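Local coordinates for lantibiotic dehydratase (PDB 5EHK), which probably uses aminoacyl-tRNA to activate and dehydrate serine and threonine side chains of the precursor peptide in biosynthesis of the lantibiotic NAI-107, at residues D292-H297 against L582-S587; A172-L177 against L285-D290; I847-D852 against L883-A888; P840-A845 against V891-Q896. All coordinates share one frame; numbering follows the deposited sequence.

In the fold
The four contacts form two pairs at separate places in the chain. Interactions 1 and 2 have centres about 8 Å apart and touch in the part matching the N-terminal lantibiotic dehydratase family; H297 of interaction 1 lies against R286, P287 and P288 of interaction 2. Interactions 3 and 4, about 11 Å between centres, join helix 839-848 to helix 875-895 in the part matching the C-terminal family. Interaction 3 is nested inside the loop closed by interaction 4, and both touch the second subunit. The pairs are far apart: centres of interactions 1 and 4 are separated by about 70 Å, and the nearest atoms of interactions 2 and 3 by about 50 Å.

Interaction 1 of 4, residues D292-H297 against L582-S587; sequences DDPLQH and LAHTPS
P294 lays its pyrrolidine ring over one face of the H584 imidazole, the two side chains crossing at about a right angle. CD makes a CH-pi contact, 3.8 Å from the centroid of the H584 ring and 23° off its normal, displaced toward the rim. P294 CG makes the closest approach, 3.4 Å from H584 CE1. D292 O approaches the imidazole obliquely, but a water makes the polar link: it donates to D292 O at 2.8 Å and pairs with H584 ND1 at 2.7 Å, lying in the imidazole plane at the edge. The two groups thus hold H584 in different ways, P294 by covering a face and D292 through water at one nitrogen.

Further out, the backbone sets both partners in place. H584 is the centre of an inverse gamma turn, and with CG anti to its carbonyl carbon (chi1 -60°) the imidazole extends toward P294. On the other side D293 occupies the N-cap of helix 294-306; its carboxylate accepts weak bonds from L295 N and Q296 N. H297, one turn on, is tied by NE2 to A284 O. M174 of helix 174-185 touches both P294 and H584, while D292 has a long, weak ion pair with R602. Few atoms meet, yet P294 and H584 are both buried. The result is a proline in the first turn of a capped helix, whose CD makes a CH-pi contact with the face of a histidine from a distant loop within the N-terminal dehydratase region.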
loop_
_atom_site.group_PDB
_atom_site.type_symbol
_atom_site.label_atom_id
_atom_site.label_comp_id
_atom_site.label_asym_id
_atom_site.label_seq_id
_atom_site.Cartn_x
_atom_site.Cartn_y
_atom_site.Cartn_z
ATOM N N ASP A 292 -38.134 -15.915 18.393
ATOM C CA ASP A 292 -39.584 -15.753 18.515
ATOM C C ASP A 292 -40.119 -14.717 17.536
ATOM O O ASP A 292 -39.358 -13.955 16.958
ATOM C CB ASP A 292 -39.967 -15.367 19.955
ATOM C CG ASP A 292 -41.491 -15.433 20.220
ATOM O OD1 ASP A 292 -42.205 -16.185 19.494
ATOM O OD2 ASP A 292 -41.960 -14.756 21.180
ATOM N N ASP A 293 -41.438 -14.701 17.370
ATOM C CA ASP A 293 -42.124 -13.637 16.661
ATOM C C ASP A 293 -41.926 -12.375 17.495
ATOM O O ASP A 293 -42.175 -12.382 18.708
ATOM C CB ASP A 293 -43.614 -14.002 16.531
ATOM C CG ASP A 293 -44.479 -12.873 15.959
ATOM O OD1 ASP A 293 -44.003 -12.052 15.139
ATOM O OD2 ASP A 293 -45.673 -12.832 16.326
ATOM N N PRO A 294 -41.413 -11.310 16.858
ATOM C CA PRO A 294 -41.218 -10.008 17.500
ATOM C C PRO A 294 -42.526 -9.419 18.018
ATOM O O PRO A 294 -42.542 -8.946 19.159
ATOM C CB PRO A 294 -40.615 -9.137 16.383
ATOM C CG PRO A 294 -40.961 -9.847 15.107
ATOM C CD PRO A 294 -40.909 -11.310 15.475
ATOM N N LEU A 295 -43.592 -9.436 17.210
ATOM C CA LEU A 295 -44.865 -8.840 17.632
ATOM C C LEU A 295 -45.385 -9.490 18.914
ATOM O O LEU A 295 -45.771 -8.801 19.870
ATOM C CB LEU A 295 -45.906 -8.927 16.521
ATOM C CG LEU A 295 -47.248 -8.232 16.766
ATOM C CD1 LEU A 295 -47.067 -6.752 17.061
ATOM C CD2 LEU A 295 -48.121 -8.380 15.543
ATOM N N GLN A 296 -45.351 -10.820 18.933
ATOM C CA GLN A 296 -45.802 -11.586 20.078
ATOM C C GLN A 296 -44.954 -11.272 21.305
ATOM O O GLN A 296 -45.464 -11.222 22.429
ATOM C CB GLN A 296 -45.786 -13.079 19.767
ATOM C CG GLN A 296 -46.481 -13.927 20.820
ATOM C CD GLN A 296 -47.960 -13.556 20.985
ATOM O OE1 GLN A 296 -48.740 -13.560 20.016
ATOM N NE2 GLN A 296 -48.353 -13.250 22.221
ATOM N N HIS A 297 -43.659 -11.051 21.083
ATOM C CA HIS A 297 -42.767 -10.662 22.171
ATOM C C HIS A 297 -43.224 -9.382 22.852
ATOM O O HIS A 297 -43.250 -9.334 24.082
ATOM C CB HIS A 297 -41.305 -10.493 21.728
ATOM C CG HIS A 297 -40.463 -9.840 22.774
ATOM N ND1 HIS A 297 -40.046 -10.503 23.906
ATOM C CD2 HIS A 297 -40.037 -8.564 22.906
ATOM C CE1 HIS A 297 -39.369 -9.671 24.675
ATOM N NE2 HIS A 297 -39.349 -8.486 24.092
ATOM N N LEU A 582 -34.250 -10.130 9.207
ATOM C CA LEU A 582 -33.613 -11.418 8.935
ATOM C C LEU A 582 -32.814 -11.949 10.117
ATOM O O LEU A 582 -31.953 -12.806 9.963
ATOM C CB LEU A 582 -32.717 -11.320 7.699
ATOM C CG LEU A 582 -33.346 -10.726 6.438
ATOM C CD1 LEU A 582 -32.336 -10.671 5.316
ATOM C CD2 LEU A 582 -34.569 -11.539 6.015
ATOM N N ALA A 583 -33.098 -11.419 11.297
ATOM C CA ALA A 583 -32.275 -11.697 12.457
ATOM C C ALA A 583 -33.063 -12.429 13.526
ATOM O O ALA A 583 -32.589 -12.575 14.654
ATOM C CB ALA A 583 -31.644 -10.419 13.009
ATOM N N HIS A 584 -34.276 -12.858 13.184
ATOM C CA HIS A 584 -35.094 -13.664 14.101
ATOM C C HIS A 584 -34.619 -15.113 14.147
ATOM O O HIS A 584 -35.284 -16.005 13.640
ATOM C CB HIS A 584 -36.550 -13.598 13.673
ATOM C CG HIS A 584 -37.095 -12.209 13.673
ATOM N ND1 HIS A 584 -37.157 -11.445 14.817
ATOM C CD2 HIS A 584 -37.544 -11.423 12.666
ATOM C CE1 HIS A 584 -37.650 -10.255 14.519
ATOM N NE2 HIS A 584 -37.890 -10.214 13.219
ATOM N N THR A 585 -33.480 -15.342 14.795
ATOM C CA THR A 585 -32.762 -16.589 14.661
ATOM C C THR A 585 -32.339 -17.099 16.015
ATOM O O THR A 585 -31.743 -16.377 16.779
ATOM C CB THR A 585 -31.532 -16.345 13.830
ATOM O OG1 THR A 585 -30.683 -15.431 14.525
ATOM C CG2 THR A 585 -31.926 -15.729 12.496
ATOM N N PRO A 586 -32.652 -18.359 16.318
ATOM C CA PRO A 586 -32.465 -18.858 17.679
ATOM C C PRO A 586 -31.018 -19.178 18.026
ATOM O O PRO A 586 -30.200 -19.482 17.158
ATOM C CB PRO A 586 -33.306 -20.139 17.696
ATOM C CG PRO A 586 -33.302 -20.611 16.282
ATOM C CD PRO A 586 -33.202 -19.384 15.413
ATOM N N SER A 587 -30.730 -19.165 19.313
ATOM C CA SER A 587 -29.421 -19.501 19.798
ATOM C C SER A 587 -29.496 -20.856 20.489
ATOM O O SER A 587 -30.389 -21.082 21.321
ATOM C CB SER A 587 -28.964 -18.425 20.777
ATOM O OG SER A 587 -27.959 -18.892 21.637
HETATM O O HOH W 1 -36.620 -13.211 16.739
#

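Interaction 2 of 4, residues A172-L177 against L285-D290; sequences ADMEWL and LRPPLD
M174 and P287 face each other with CA atoms 8.5 Å apart, the first turn of helix 174-185 lying against the irregular loop 285-290 that leads toward helix 294-306. Their side chains point toward each other, the methyl end of M174 reaching the CG corner of the P287 ring. M174 bends at chi2 and chi3 (-65° and -57°), which brings CE to 3.7 Å from P287 CG, with the sulfur SD only a little farther away. One turn along the helix, L177 slides past the proline in the opposite direction and sets CD2 3.8 Å from P287 CG. CG of P287 is therefore touched by both helix residues. L289, two residues on, brings CD2 to 4.2 Å from M174 CE, a looser approach, and its side chain also rests on H584.

The helix start has its own polar contacts. D173 is the N-cap, its OD2 accepting from W176 N at 2.9 Å, and its OD1 is bonded to N581. On the loop, R286 makes a salt bridge to E185, and P288 O accepts from R592. All four touching residues are buried, and what passes between them is purely apolar, so the contact probably depends on shape and exclusion of water, while polar bonds beside it tie down the flanking residues.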
loop_
_atom_site.group_PDB
_atom_site.type_symbol
_atom_site.label_atom_id
_atom_site.label_comp_id
_atom_site.label_asym_id
_atom_site.label_seq_id
_atom_site.Cartn_x
_atom_site.Cartn_y
_atom_site.Cartn_z
ATOM N N ALA A 172 -44.556 -8.755 11.711
ATOM C CA ALA A 172 -44.390 -7.319 11.701
ATOM C C ALA A 172 -42.977 -6.988 11.274
ATOM O O ALA A 172 -42.042 -7.638 11.705
ATOM C CB ALA A 172 -44.668 -6.770 13.088
ATOM N N ASP A 173 -42.830 -6.001 10.396
ATOM C CA ASP A 173 -41.520 -5.480 10.012
ATOM C C ASP A 173 -40.898 -4.790 11.217
ATOM O O ASP A 173 -41.576 -4.015 11.897
ATOM C CB ASP A 173 -41.672 -4.514 8.838
ATOM C CG ASP A 173 -40.465 -3.618 8.633
ATOM O OD1 ASP A 173 -39.448 -4.082 8.068
ATOM O OD2 ASP A 173 -40.559 -2.420 8.971
ATOM N N MET A 174 -39.624 -5.078 11.496
ATOM C CA MET A 174 -38.973 -4.570 12.711
ATOM C C MET A 174 -38.963 -3.051 12.800
ATOM O O MET A 174 -39.183 -2.486 13.868
ATOM C CB MET A 174 -37.556 -5.113 12.857
ATOM C CG MET A 174 -37.499 -6.512 13.403
ATOM S SD MET A 174 -38.131 -6.541 15.096
ATOM C CE MET A 174 -37.042 -5.362 15.869
ATOM N N GLU A 175 -38.694 -2.401 11.676
ATOM C CA GLU A 175 -38.702 -0.958 11.628
ATOM C C GLU A 175 -40.088 -0.461 12.015
ATOM O O GLU A 175 -40.228 0.464 12.812
ATOM C CB GLU A 175 -38.305 -0.480 10.234
ATOM C CG GLU A 175 -37.792 0.934 10.208
ATOM C CD GLU A 175 -36.912 1.213 9.007
ATOM O OE1 GLU A 175 -36.292 0.254 8.507
ATOM O OE2 GLU A 175 -36.811 2.388 8.583
ATOM N N TRP A 176 -41.115 -1.111 11.471
ATOM C CA TRP A 176 -42.503 -0.784 11.791
ATOM C C TRP A 176 -42.803 -1.013 13.278
ATOM O O TRP A 176 -43.284 -0.116 13.965
ATOM C CB TRP A 176 -43.476 -1.564 10.880
ATOM C CG TRP A 176 -44.938 -1.302 11.164
ATOM C CD1 TRP A 176 -45.688 -0.249 10.716
ATOM C CD2 TRP A 176 -45.814 -2.098 11.973
ATOM N NE1 TRP A 176 -46.973 -0.347 11.191
ATOM C CE2 TRP A 176 -47.073 -1.470 11.969
ATOM C CE3 TRP A 176 -45.655 -3.281 12.695
ATOM C CZ2 TRP A 176 -48.165 -1.987 12.660
ATOM C CZ3 TRP A 176 -46.736 -3.788 13.382
ATOM C CH2 TRP A 176 -47.978 -3.146 13.356
ATOM N N LEU A 177 -42.523 -2.214 13.765
ATOM C CA LEU A 177 -42.797 -2.545 15.158
ATOM C C LEU A 177 -42.070 -1.631 16.138
ATOM O O LEU A 177 -42.613 -1.277 17.183
ATOM C CB LEU A 177 -42.444 -4.000 15.455
ATOM C CG LEU A 177 -42.701 -4.399 16.906
ATOM C CD1 LEU A 177 -44.178 -4.245 17.229
ATOM C CD2 LEU A 177 -42.220 -5.829 17.170
ATOM N N LEU A 285 -39.283 -4.231 26.294
ATOM C CA LEU A 285 -40.243 -4.057 25.217
ATOM C C LEU A 285 -39.683 -4.369 23.829
ATOM O O LEU A 285 -40.367 -4.961 22.998
ATOM C CB LEU A 285 -40.850 -2.652 25.252
ATOM C CG LEU A 285 -41.778 -2.413 26.440
ATOM C CD1 LEU A 285 -42.276 -0.984 26.436
ATOM C CD2 LEU A 285 -42.930 -3.391 26.378
ATOM N N ARG A 286 -38.442 -3.968 23.582
ATOM C CA ARG A 286 -37.782 -4.221 22.304
ATOM C C ARG A 286 -37.496 -5.709 22.118
ATOM O O ARG A 286 -37.101 -6.413 23.062
ATOM C CB ARG A 286 -36.521 -3.359 22.206
ATOM C CG ARG A 286 -36.837 -1.875 22.075
ATOM C CD ARG A 286 -35.595 -1.034 22.027
ATOM N NE ARG A 286 -35.890 0.337 21.626
ATOM C CZ ARG A 286 -35.039 1.354 21.735
ATOM N NH1 ARG A 286 -33.862 1.184 22.336
ATOM N NH2 ARG A 286 -35.390 2.563 21.306
ATOM N N PRO A 287 -37.765 -6.206 20.906
ATOM C CA PRO A 287 -37.659 -7.629 20.576
ATOM C C PRO A 287 -36.214 -8.084 20.684
ATOM O O PRO A 287 -35.357 -7.447 20.074
ATOM C CB PRO A 287 -38.129 -7.689 19.121
ATOM C CG PRO A 287 -38.891 -6.412 18.881
ATOM C CD PRO A 287 -38.210 -5.400 19.755
ATOM N N PRO A 288 -35.943 -9.136 21.476
ATOM C CA PRO A 288 -34.588 -9.661 21.727
ATOM C C PRO A 288 -33.889 -10.220 20.486
ATOM O O PRO A 288 -32.671 -10.399 20.515
ATOM C CB PRO A 288 -34.827 -10.803 22.728
ATOM C CG PRO A 288 -36.275 -11.164 22.557
ATOM C CD PRO A 288 -36.968 -9.893 22.208
ATOM N N LEU A 289 -34.644 -10.474 19.423
ATOM C CA LEU A 289 -34.141 -11.198 18.262
ATOM C C LEU A 289 -33.547 -12.552 18.658
ATOM O O LEU A 289 -32.408 -12.885 18.304
ATOM C CB LEU A 289 -33.126 -10.375 17.462
ATOM C CG LEU A 289 -33.538 -8.956 17.103
ATOM C CD1 LEU A 289 -32.536 -8.360 16.147
ATOM C CD2 LEU A 289 -34.925 -8.926 16.513
ATOM N N ASP A 290 -34.326 -13.344 19.380
ATOM C CA ASP A 290 -33.861 -14.662 19.783
ATOM C C ASP A 290 -34.534 -15.792 19.013
ATOM O O ASP A 290 -34.276 -16.960 19.275
ATOM C CB ASP A 290 -34.074 -14.870 21.273
ATOM C CG ASP A 290 -35.492 -14.578 21.702
ATOM O OD1 ASP A 290 -36.383 -14.368 20.838
ATOM O OD2 ASP A 290 -35.712 -14.556 22.927
#

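Interaction 3 of 4, residues I847-D852 against L883-A888; sequences IEHGAD and LPEIGA
H849 and E885 are joined by a His-carboxylate hydrogen bond where helix 839-848 ends in a Schellman motif against helix 875-895. G850, with positive phi, is the C-prime residue of that motif, and its N bonds to I847 O at 2.7 Å. H849, just before it, directs its imidazole toward the other helix. NE2 donates to E885 OE1 at 2.8 Å with a moderately bent N-H...O angle of 145°. The oxygen lies close to the imidazole plane and is met nearly end-on to its C-O bond, while ring and carboxylate planes stand 70° apart. E885 reaches out on a fully extended chain, CG anti to its backbone N.

E848 also comes in from the exposed flank, its carboxylate nearing the same E885 oxygen. The modelled OE2 to OE1 distance, 2.9 Å, joins two acceptors, so its detail is doubtful at this resolution. Deeper in, E885 touches A845 and I886 touches L842, while L883 packs on W879 of the second subunit.

Through its bond to NE2, E885 probably favours a protonated, positively charged H849; if E848 does lie this close, a positive imidazole or a shared proton might offset the like charges at this surface site.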
loop_
_atom_site.group_PDB
_atom_site.type_symbol
_atom_site.label_atom_id
_atom_site.label_comp_id
_atom_site.label_asym_id
_atom_site.label_seq_id
_atom_site.Cartn_x
_atom_site.Cartn_y
_atom_site.Cartn_z
ATOM N N ILE A 847 23.655 15.659 33.835
ATOM C CA ILE A 847 24.357 15.422 35.077
ATOM C C ILE A 847 24.469 16.689 35.923
ATOM O O ILE A 847 24.043 16.694 37.077
ATOM C CB ILE A 847 25.716 14.710 34.817
ATOM C CG1 ILE A 847 25.466 13.201 34.681
ATOM C CG2 ILE A 847 26.734 15.004 35.926
ATOM C CD1 ILE A 847 26.420 12.512 33.740
ATOM N N GLU A 848 24.974 17.778 35.350
ATOM C CA GLU A 848 25.107 19.011 36.123
ATOM C C GLU A 848 23.746 19.594 36.543
ATOM O O GLU A 848 23.697 20.606 37.261
ATOM C CB GLU A 848 25.875 20.099 35.364
ATOM C CG GLU A 848 24.965 20.972 34.458
ATOM C CD GLU A 848 25.636 22.246 33.922
ATOM O OE1 GLU A 848 26.850 22.460 34.177
ATOM O OE2 GLU A 848 24.923 23.051 33.274
ATOM N N HIS A 849 22.649 18.989 36.099
ATOM C CA HIS A 849 21.333 19.434 36.557
ATOM C C HIS A 849 20.701 18.346 37.415
ATOM O O HIS A 849 19.500 18.359 37.703
ATOM C CB HIS A 849 20.427 19.773 35.387
ATOM C CG HIS A 849 20.756 21.072 34.737
ATOM N ND1 HIS A 849 20.111 22.243 35.052
ATOM C CD2 HIS A 849 21.655 21.382 33.773
ATOM C CE1 HIS A 849 20.605 23.224 34.318
ATOM N NE2 HIS A 849 21.546 22.729 33.536
ATOM N N GLY A 850 21.528 17.372 37.773
ATOM C CA GLY A 850 21.150 16.376 38.749
ATOM C C GLY A 850 20.345 15.204 38.242
ATOM O O GLY A 850 19.739 14.504 39.052
ATOM N N ALA A 851 20.352 14.953 36.933
ATOM C CA ALA A 851 19.632 13.793 36.415
ATOM C C ALA A 851 20.351 12.573 36.948
ATOM O O ALA A 851 21.576 12.549 36.973
ATOM C CB ALA A 851 19.605 13.793 34.903
ATOM N N ASP A 852 19.600 11.587 37.426
ATOM C CA ASP A 852 20.210 10.457 38.139
ATOM C C ASP A 852 20.346 9.239 37.237
ATOM O O ASP A 852 21.128 8.320 37.505
ATOM C CB ASP A 852 19.443 10.128 39.437
ATOM C CG ASP A 852 18.206 9.249 39.209
ATOM O OD1 ASP A 852 17.907 8.426 40.082
ATOM O OD2 ASP A 852 17.504 9.386 38.184
ATOM N N LEU A 883 15.996 21.328 30.675
ATOM C CA LEU A 883 15.305 21.435 29.391
ATOM C C LEU A 883 15.727 22.617 28.523
ATOM O O LEU A 883 15.967 22.441 27.331
ATOM C CB LEU A 883 13.795 21.450 29.565
ATOM C CG LEU A 883 13.102 21.558 28.217
ATOM C CD1 LEU A 883 13.355 20.287 27.422
ATOM C CD2 LEU A 883 11.647 21.727 28.479
ATOM N N PRO A 884 15.845 23.816 29.113
ATOM C CA PRO A 884 16.220 24.918 28.227
ATOM C C PRO A 884 17.687 24.892 27.817
ATOM O O PRO A 884 18.014 25.422 26.751
ATOM C CB PRO A 884 15.922 26.156 29.075
ATOM C CG PRO A 884 14.940 25.687 30.090
ATOM C CD PRO A 884 15.368 24.311 30.415
ATOM N N GLU A 885 18.559 24.282 28.610
ATOM C CA GLU A 885 19.944 24.170 28.171
ATOM C C GLU A 885 19.998 23.227 26.972
ATOM O O GLU A 885 20.593 23.545 25.944
ATOM C CB GLU A 885 20.861 23.699 29.303
ATOM C CG GLU A 885 22.287 23.439 28.842
ATOM C CD GLU A 885 23.284 23.212 29.980
ATOM O OE1 GLU A 885 22.872 23.249 31.171
ATOM O OE2 GLU A 885 24.480 22.967 29.665
ATOM N N ILE A 886 19.359 22.074 27.140
ATOM C CA ILE A 886 19.170 21.074 26.113
ATOM C C ILE A 886 18.550 21.650 24.829
ATOM O O ILE A 886 19.040 21.390 23.714
ATOM C CB ILE A 886 18.255 19.958 26.650
ATOM C CG1 ILE A 886 19.091 18.877 27.322
ATOM C CG2 ILE A 886 17.521 19.263 25.541
ATOM C CD1 ILE A 886 18.273 17.627 27.694
ATOM N N GLY A 887 17.480 22.421 24.979
ATOM C CA GLY A 887 16.787 22.951 23.826
ATOM C C GLY A 887 17.632 23.902 23.000
ATOM O O GLY A 887 17.595 23.886 21.773
ATOM N N ALA A 888 18.370 24.772 23.666
ATOM C CA ALA A 888 19.221 25.691 22.934
ATOM C C ALA A 888 20.260 24.910 22.113
ATOM O O ALA A 888 20.538 25.258 20.967
ATOM C CB ALA A 888 19.892 26.685 23.879
#

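Interaction 4 of 4, residues P840-A845 against V891-Q896; sequences PVLVRA and VEWQRQ
V841 and L842 receive the outer rim of the W893 indole between two side chains of helix 839-848, and this is the close part of the contact. V841 CB lies in the plane of the indole, at its edge, 3.8 Å from W893 CH2. L842 comes to the neighbouring corner, with CG 3.8 Å from W893 CZ3, its chain running past the indole in the opposite direction; both methyls, CD1 and CD2, stand 4.0 Å from that same atom. Reach is what makes this possible: the nearest CA atoms, those of V841 and W893, are 11.3 Å apart, and the indole spans the gap with CG anti to its carbonyl carbon (chi1 -69°).

The solvent side is looser, marked by the exposed R844 on helix 839-848. A different face of helix 875-895 meets the second subunit: V891 and R895 pack on P812 of that subunit, and Q894 OE1 bonds to its Q906 NE2.

Inward, W893 meets F834 with rings nearly perpendicular, and Q838, L898 and L899 touch it as well. Helices 828-837 and 839-848 form the first helical connection of the antiparallel sheet and helix 875-895 the second; the strand order 853-861, 864-872, 819-824, 902-905 is consistent with a ferredoxin-like fold, in which W893 joins the start of helix 839-848 to the end of helix 875-895.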
loop_
_atom_site.group_PDB
_atom_site.type_symbol
_atom_site.label_atom_id
_atom_site.label_comp_id
_atom_site.label_asym_id
_atom_site.label_seq_id
_atom_site.Cartn_x
_atom_site.Cartn_y
_atom_site.Cartn_z
ATOM N N PRO A 840 26.928 12.901 24.048
ATOM C CA PRO A 840 27.773 13.211 25.206
ATOM C C PRO A 840 27.510 14.595 25.757
ATOM O O PRO A 840 27.484 14.747 26.984
ATOM C CB PRO A 840 29.177 13.143 24.629
ATOM C CG PRO A 840 29.069 12.097 23.599
ATOM C CD PRO A 840 27.728 12.295 22.964
ATOM N N VAL A 841 27.290 15.578 24.887
ATOM C CA VAL A 841 26.981 16.915 25.381
ATOM C C VAL A 841 25.679 16.916 26.186
ATOM O O VAL A 841 25.568 17.563 27.204
ATOM C CB VAL A 841 26.940 17.938 24.254
ATOM C CG1 VAL A 841 26.462 19.274 24.765
ATOM C CG2 VAL A 841 28.307 18.069 23.641
ATOM N N LEU A 842 24.699 16.162 25.736
ATOM C CA LEU A 842 23.419 16.096 26.425
ATOM C C LEU A 842 23.562 15.422 27.785
ATOM O O LEU A 842 22.895 15.797 28.748
ATOM C CB LEU A 842 22.408 15.331 25.560
ATOM C CG LEU A 842 21.962 16.053 24.285
ATOM C CD1 LEU A 842 21.029 15.180 23.480
ATOM C CD2 LEU A 842 21.267 17.332 24.662
ATOM N N VAL A 843 24.441 14.425 27.862
ATOM C CA VAL A 843 24.583 13.657 29.081
ATOM C C VAL A 843 25.297 14.496 30.141
ATOM O O VAL A 843 24.946 14.459 31.336
ATOM C CB VAL A 843 25.309 12.328 28.831
ATOM C CG1 VAL A 843 25.768 11.690 30.156
ATOM C CG2 VAL A 843 24.409 11.367 28.005
ATOM N N ARG A 844 26.276 15.278 29.699
ATOM C CA ARG A 844 26.966 16.186 30.598
ATOM C C ARG A 844 26.028 17.241 31.153
ATOM O O ARG A 844 26.141 17.633 32.317
ATOM C CB ARG A 844 28.162 16.854 29.919
ATOM C CG ARG A 844 29.359 15.951 29.743
ATOM C CD ARG A 844 30.610 16.717 29.319
ATOM N NE ARG A 844 30.689 17.032 27.888
ATOM C CZ ARG A 844 31.189 16.208 26.963
ATOM N NH1 ARG A 844 31.635 15.000 27.302
ATOM N NH2 ARG A 844 31.238 16.586 25.694
ATOM N N ALA A 845 25.110 17.718 30.328
ATOM C CA ALA A 845 24.170 18.716 30.799
ATOM C C ALA A 845 23.227 18.112 31.820
ATOM O O ALA A 845 22.977 18.701 32.866
ATOM C CB ALA A 845 23.396 19.326 29.647
ATOM N N VAL A 891 18.509 23.324 19.125
ATOM C CA VAL A 891 18.260 24.260 18.046
ATOM C C VAL A 891 19.568 24.563 17.288
ATOM O O VAL A 891 19.566 24.543 16.076
ATOM C CB VAL A 891 17.632 25.563 18.556
ATOM C CG1 VAL A 891 17.770 26.676 17.510
ATOM C CG2 VAL A 891 16.185 25.334 18.970
ATOM N N GLU A 892 20.688 24.781 17.977
ATOM C CA GLU A 892 21.972 24.926 17.291
ATOM C C GLU A 892 22.199 23.740 16.361
ATOM O O GLU A 892 22.510 23.919 15.175
ATOM C CB GLU A 892 23.179 25.001 18.250
ATOM C CG GLU A 892 23.244 26.120 19.351
ATOM C CD GLU A 892 24.320 25.809 20.422
ATOM O OE1 GLU A 892 25.198 24.951 20.180
ATOM O OE2 GLU A 892 24.230 26.323 21.559
ATOM N N TRP A 893 22.045 22.528 16.897
ATOM C CA TRP A 893 22.345 21.327 16.121
ATOM C C TRP A 893 21.463 21.202 14.873
ATOM O O TRP A 893 21.917 20.712 13.841
ATOM C CB TRP A 893 22.263 20.074 16.992
ATOM C CG TRP A 893 23.367 20.019 17.995
ATOM C CD1 TRP A 893 24.532 20.710 17.945
ATOM C CD2 TRP A 893 23.392 19.282 19.222
ATOM N NE1 TRP A 893 25.296 20.450 19.048
ATOM C CE2 TRP A 893 24.627 19.573 19.853
ATOM C CE3 TRP A 893 22.501 18.410 19.851
ATOM C CZ2 TRP A 893 24.995 19.024 21.085
ATOM C CZ3 TRP A 893 22.868 17.852 21.066
ATOM C CH2 TRP A 893 24.106 18.165 21.672
ATOM N N GLN A 894 20.223 21.669 14.961
ATOM C CA GLN A 894 19.345 21.713 13.802
ATOM C C GLN A 894 19.879 22.679 12.709
ATOM O O GLN A 894 20.017 22.293 11.535
ATOM C CB GLN A 894 17.931 22.095 14.243
ATOM C CG GLN A 894 16.887 22.045 13.170
ATOM C CD GLN A 894 15.465 22.156 13.732
ATOM O OE1 GLN A 894 15.210 21.850 14.899
ATOM N NE2 GLN A 894 14.534 22.601 12.894
ATOM N N ARG A 895 20.243 23.901 13.095
ATOM C CA ARG A 895 20.825 24.847 12.149
ATOM C C ARG A 895 22.063 24.287 11.444
ATOM O O ARG A 895 22.260 24.528 10.250
ATOM C CB ARG A 895 21.160 26.168 12.843
ATOM C CG ARG A 895 19.958 26.886 13.427
ATOM C CD ARG A 895 20.405 28.121 14.156
ATOM N NE ARG A 895 21.326 28.898 13.331
ATOM C CZ ARG A 895 21.791 30.103 13.648
ATOM N NH1 ARG A 895 21.411 30.696 14.773
ATOM N NH2 ARG A 895 22.622 30.729 12.828
ATOM N N GLN A 896 22.894 23.555 12.179
ATOM C CA GLN A 896 24.053 22.881 11.602
ATOM C C GLN A 896 23.670 21.605 10.831
ATOM O O GLN A 896 24.537 20.866 10.351
ATOM C CB GLN A 896 25.077 22.586 12.710
ATOM C CG GLN A 896 25.384 23.836 13.510
ATOM C CD GLN A 896 26.230 23.650 14.779
ATOM O OE1 GLN A 896 26.767 22.575 15.067
ATOM N NE2 GLN A 896 26.335 24.727 15.556
#